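Local structure of TssK C (Escherichia coli, 5M2Y) at residues A22-G27 with L124-R129. The protein is a baseplate protein of the type VI secretion system that binds the membrane complex, probably through the C-terminal domain present here. Numbering follows the deposited sequence.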
ATOM      1  N   ALA A  22      10.410  -0.387 -14.324  1.00 36.76           N
ATOM      2  CA  ALA A  22      10.341  -1.567 -15.188  1.00 36.78           C
ATOM      3  C   ALA A  22      10.513  -2.897 -14.473  1.00 39.48           C
ATOM      4  O   ALA A  22       9.942  -3.888 -14.927  1.00 39.01           O
ATOM      5  CB  ALA A  22      11.333  -1.456 -16.329  1.00 38.59           C
ATOM      6  N   ARG A  23      11.257  -2.917 -13.346  1.00 35.08           N
ATOM      7  CA  ARG A  23      11.516  -4.118 -12.540  1.00 34.64           C
ATOM      8  C   ARG A  23      10.274  -4.700 -11.872  1.00 37.98           C
ATOM      9  O   ARG A  23      10.255  -5.891 -11.621  1.00 36.61           O
ATOM     10  CB  ARG A  23      12.596  -3.847 -11.498  1.00 34.57           C
ATOM     11  CG  ARG A  23      13.941  -3.466 -12.103  1.00 44.39           C
ATOM     12  CD  ARG A  23      14.961  -3.024 -11.075  1.00 47.54           C
ATOM     13  NE  ARG A  23      14.627  -1.764 -10.444  1.00 48.55           N
ATOM     14  CZ  ARG A  23      15.175  -1.297  -9.330  1.00 57.99           C
ATOM     15  NH1 ARG A  23      16.153  -2.003  -8.737  1.00 42.98           N
ATOM     16  NH2 ARG A  23      14.812  -0.150  -8.819  1.00 44.48           N
ATOM     17  N   LEU A  24       9.245  -3.873 -11.616  1.00 34.43           N
ATOM     18  CA  LEU A  24       7.973  -4.256 -10.986  1.00 33.92           C
ATOM     19  C   LEU A  24       7.142  -5.258 -11.800  1.00 40.74           C
ATOM     20  O   LEU A  24       6.429  -6.064 -11.215  1.00 40.04           O
ATOM     21  CB  LEU A  24       7.120  -3.029 -10.625  1.00 32.91           C
ATOM     22  CG  LEU A  24       7.754  -2.000  -9.672  1.00 36.52           C
ATOM     23  CD1 LEU A  24       6.895  -0.775  -9.551  1.00 36.03           C
ATOM     24  CD2 LEU A  24       7.992  -2.577  -8.285  1.00 37.98           C
ATOM     25  N   ARG A  25       7.235  -5.224 -13.129  1.00 40.18           N
ATOM     26  CA  ARG A  25       6.499  -6.160 -13.976  1.00 41.50           C
ATOM     27  C   ARG A  25       7.141  -7.553 -14.047  1.00 45.98           C
ATOM     28  O   ARG A  25       6.517  -8.490 -14.530  1.00 46.54           O
ATOM     29  CB  ARG A  25       6.295  -5.566 -15.376  1.00 45.04           C
ATOM     30  CG  ARG A  25       4.923  -4.920 -15.536  1.00 63.89           C
ATOM     31  CD  ARG A  25       4.928  -3.412 -15.352  1.00 85.68           C
ATOM     32  NE  ARG A  25       5.323  -2.718 -16.574  1.00106.35           N
ATOM     33  CZ  ARG A  25       6.335  -1.863 -16.663  1.00128.70           C
ATOM     34  NH1 ARG A  25       6.620  -1.287 -17.821  1.00120.36           N
ATOM     35  NH2 ARG A  25       7.057  -1.561 -15.592  1.00117.89           N
ATOM     36  N   GLU A  26       8.373  -7.692 -13.541  1.00 42.23           N
ATOM     37  CA  GLU A  26       9.112  -8.958 -13.531  1.00 42.55           C
ATOM     38  C   GLU A  26       8.870  -9.833 -12.292  1.00 44.05           C
ATOM     39  O   GLU A  26       9.487 -10.892 -12.134  1.00 43.91           O
ATOM     40  CB  GLU A  26      10.611  -8.696 -13.690  1.00 44.67           C
ATOM     41  CG  GLU A  26      11.022  -8.158 -15.044  1.00 60.46           C
ATOM     42  CD  GLU A  26      12.312  -7.357 -15.035  1.00 92.88           C
ATOM     43  OE1 GLU A  26      13.127  -7.531 -14.103  1.00 91.90           O
ATOM     44  OE2 GLU A  26      12.505  -6.557 -15.980  1.00 92.19           O
ATOM     45  N   GLY A  27       7.996  -9.370 -11.416  1.00 37.77           N
ATOM     46  CA  GLY A  27       7.677 -10.078 -10.195  1.00 36.09           C
ATOM     47  C   GLY A  27       8.061  -9.286  -8.967  1.00 36.63           C
ATOM     48  O   GLY A  27       9.243  -9.116  -8.677  1.00 36.11           O
ATOM     49  N   LEU A 124       5.478   2.823   0.968  1.00 16.49           N
ATOM     50  CA  LEU A 124       5.248   1.611   0.185  1.00 16.69           C
ATOM     51  C   LEU A 124       6.577   1.098  -0.329  1.00 21.42           C
ATOM     52  O   LEU A 124       7.389   1.874  -0.828  1.00 20.69           O
ATOM     53  CB  LEU A 124       4.285   1.899  -0.983  1.00 16.99           C
ATOM     54  CG  LEU A 124       3.957   0.752  -1.951  1.00 21.41           C
ATOM     55  CD1 LEU A 124       3.116  -0.328  -1.287  1.00 20.82           C
ATOM     56  CD2 LEU A 124       3.228   1.283  -3.170  1.00 23.60           C
ATOM     57  N   PHE A 125       6.819  -0.205  -0.096  1.00 19.35           N
ATOM     58  CA  PHE A 125       8.010  -0.945  -0.516  1.00 19.85           C
ATOM     59  C   PHE A 125       7.581  -2.132  -1.385  1.00 23.63           C
ATOM     60  O   PHE A 125       6.568  -2.771  -1.107  1.00 22.29           O
ATOM     61  CB  PHE A 125       8.749  -1.526   0.703  1.00 21.42           C
ATOM     62  CG  PHE A 125       9.303  -0.545   1.700  1.00 23.17           C
ATOM     63  CD1 PHE A 125       8.535  -0.104   2.766  1.00 25.57           C
ATOM     64  CD2 PHE A 125      10.619  -0.110   1.610  1.00 25.77           C
ATOM     65  CE1 PHE A 125       9.054   0.807   3.689  1.00 26.84           C
ATOM     66  CE2 PHE A 125      11.142   0.792   2.538  1.00 28.73           C
ATOM     67  CZ  PHE A 125      10.358   1.243   3.573  1.00 26.61           C
ATOM     68  N   ALA A 126       8.376  -2.439  -2.413  1.00 21.70           N
ATOM     69  CA  ALA A 126       8.190  -3.618  -3.250  1.00 22.05           C
ATOM     70  C   ALA A 126       9.459  -4.444  -3.130  1.00 27.24           C
ATOM     71  O   ALA A 126      10.568  -3.895  -3.146  1.00 27.59           O
ATOM     72  CB  ALA A 126       7.939  -3.241  -4.699  1.00 23.24           C
ATOM     73  N   VAL A 127       9.277  -5.727  -2.962  1.00 23.71           N
ATOM     74  CA  VAL A 127      10.391  -6.631  -2.881  1.00 24.14           C
ATOM     75  C   VAL A 127      10.384  -7.376  -4.193  1.00 31.30           C
ATOM     76  O   VAL A 127       9.434  -7.976  -4.533  1.00 30.16           O
ATOM     77  CB  VAL A 127      10.276  -7.571  -1.701  1.00 27.30           C
ATOM     78  CG1 VAL A 127      11.375  -8.603  -1.698  1.00 27.58           C
ATOM     79  CG2 VAL A 127      10.333  -6.777  -0.425  1.00 26.60           C
ATOM     80  N   LEU A 128      11.456  -7.248  -4.946  1.00 31.10           N
ATOM     81  CA  LEU A 128      11.531  -7.913  -6.224  1.00 32.65           C
ATOM     82  C   LEU A 128      11.729  -9.415  -6.088  1.00 40.57           C
ATOM     83  O   LEU A 128      12.520  -9.865  -5.317  1.00 43.97           O
ATOM     84  CB  LEU A 128      12.623  -7.300  -7.094  1.00 33.16           C
ATOM     85  CG  LEU A 128      12.505  -5.809  -7.281  1.00 37.51           C
ATOM     86  CD1 LEU A 128      13.612  -5.182  -8.086  1.00 38.03           C
ATOM     87  CD2 LEU A 128      11.161  -5.421  -7.846  1.00 38.52           C
ATOM     88  N   ARG A 129      10.984 -10.173  -6.862  1.00 40.48           N
ATOM     89  CA  ARG A 129      11.090 -11.614  -6.842  1.00 40.46           C
ATOM     90  C   ARG A 129      12.234 -12.090  -7.715  1.00 42.78           C
ATOM     91  O   ARG A 129      12.451 -11.553  -8.795  1.00 47.10           O
ATOM     92  CB  ARG A 129       9.764 -12.259  -7.301  1.00 40.98           C
ATOM     93  CG  ARG A 129       8.607 -11.930  -6.396  1.00 55.99           C
ATOM     94  CD  ARG A 129       7.336 -12.647  -6.692  1.00 67.51           C
ATOM     95  NE  ARG A 129       6.804 -12.264  -7.978  1.00 73.72           N
ATOM     96  CZ  ARG A 129       5.532 -11.989  -8.216  1.00 86.01           C
ATOM     97  NH1 ARG A 129       4.647 -12.042  -7.266  1.00 70.94           N
ATOM     98  NH2 ARG A 129       5.143 -11.704  -9.441  1.00 73.50           N
TER
HETATM   99  O   HOH W   1      11.638  -9.103  -9.996  1.00 55.49           O
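G27 and R129 meet where the loop leading into strand 28-35 reaches the residue just past strand 121-128; these two strands are antiparallel neighbours in the sheet of this C-terminal domain. The polar evidence centres on one acceptor. R129 N donates to G27 O over 2.7 Å, and the N-H...O angle of 174° makes the bond nearly straight, although the donor stands 43° out of the carbonyl plane. A water gives one hydrogen to G27 O and another to R129 O, bridging the two residues, while L128 CA adds a longer CA-H...O contact, 3.6 Å from G27 O. Backbone pairing of V127 with D29 continues the union of the two strands beyond this point.

The apolar contacts come from R23 and L24, in the loop between strands 14-18 and 28-35. The branch CD2 of L24 meets A126 CB at 3.6 Å, and L104 of helix 97-106 also packs on L24. The two methyls of L128 divide their work: CD1 touches R23 CB at 3.8 Å, whereas CD2 comes near R23 O. The R23 and L128 side chains cross at about a right angle, and the guanidinium of R23 is engaged by a salt bridge to D21.

The R129 side chain runs alongside G27, and its bend at chi3 (-65°) brings NE within 3.2 Å of G27 CA and NH2 within 3.1 Å of the same CA.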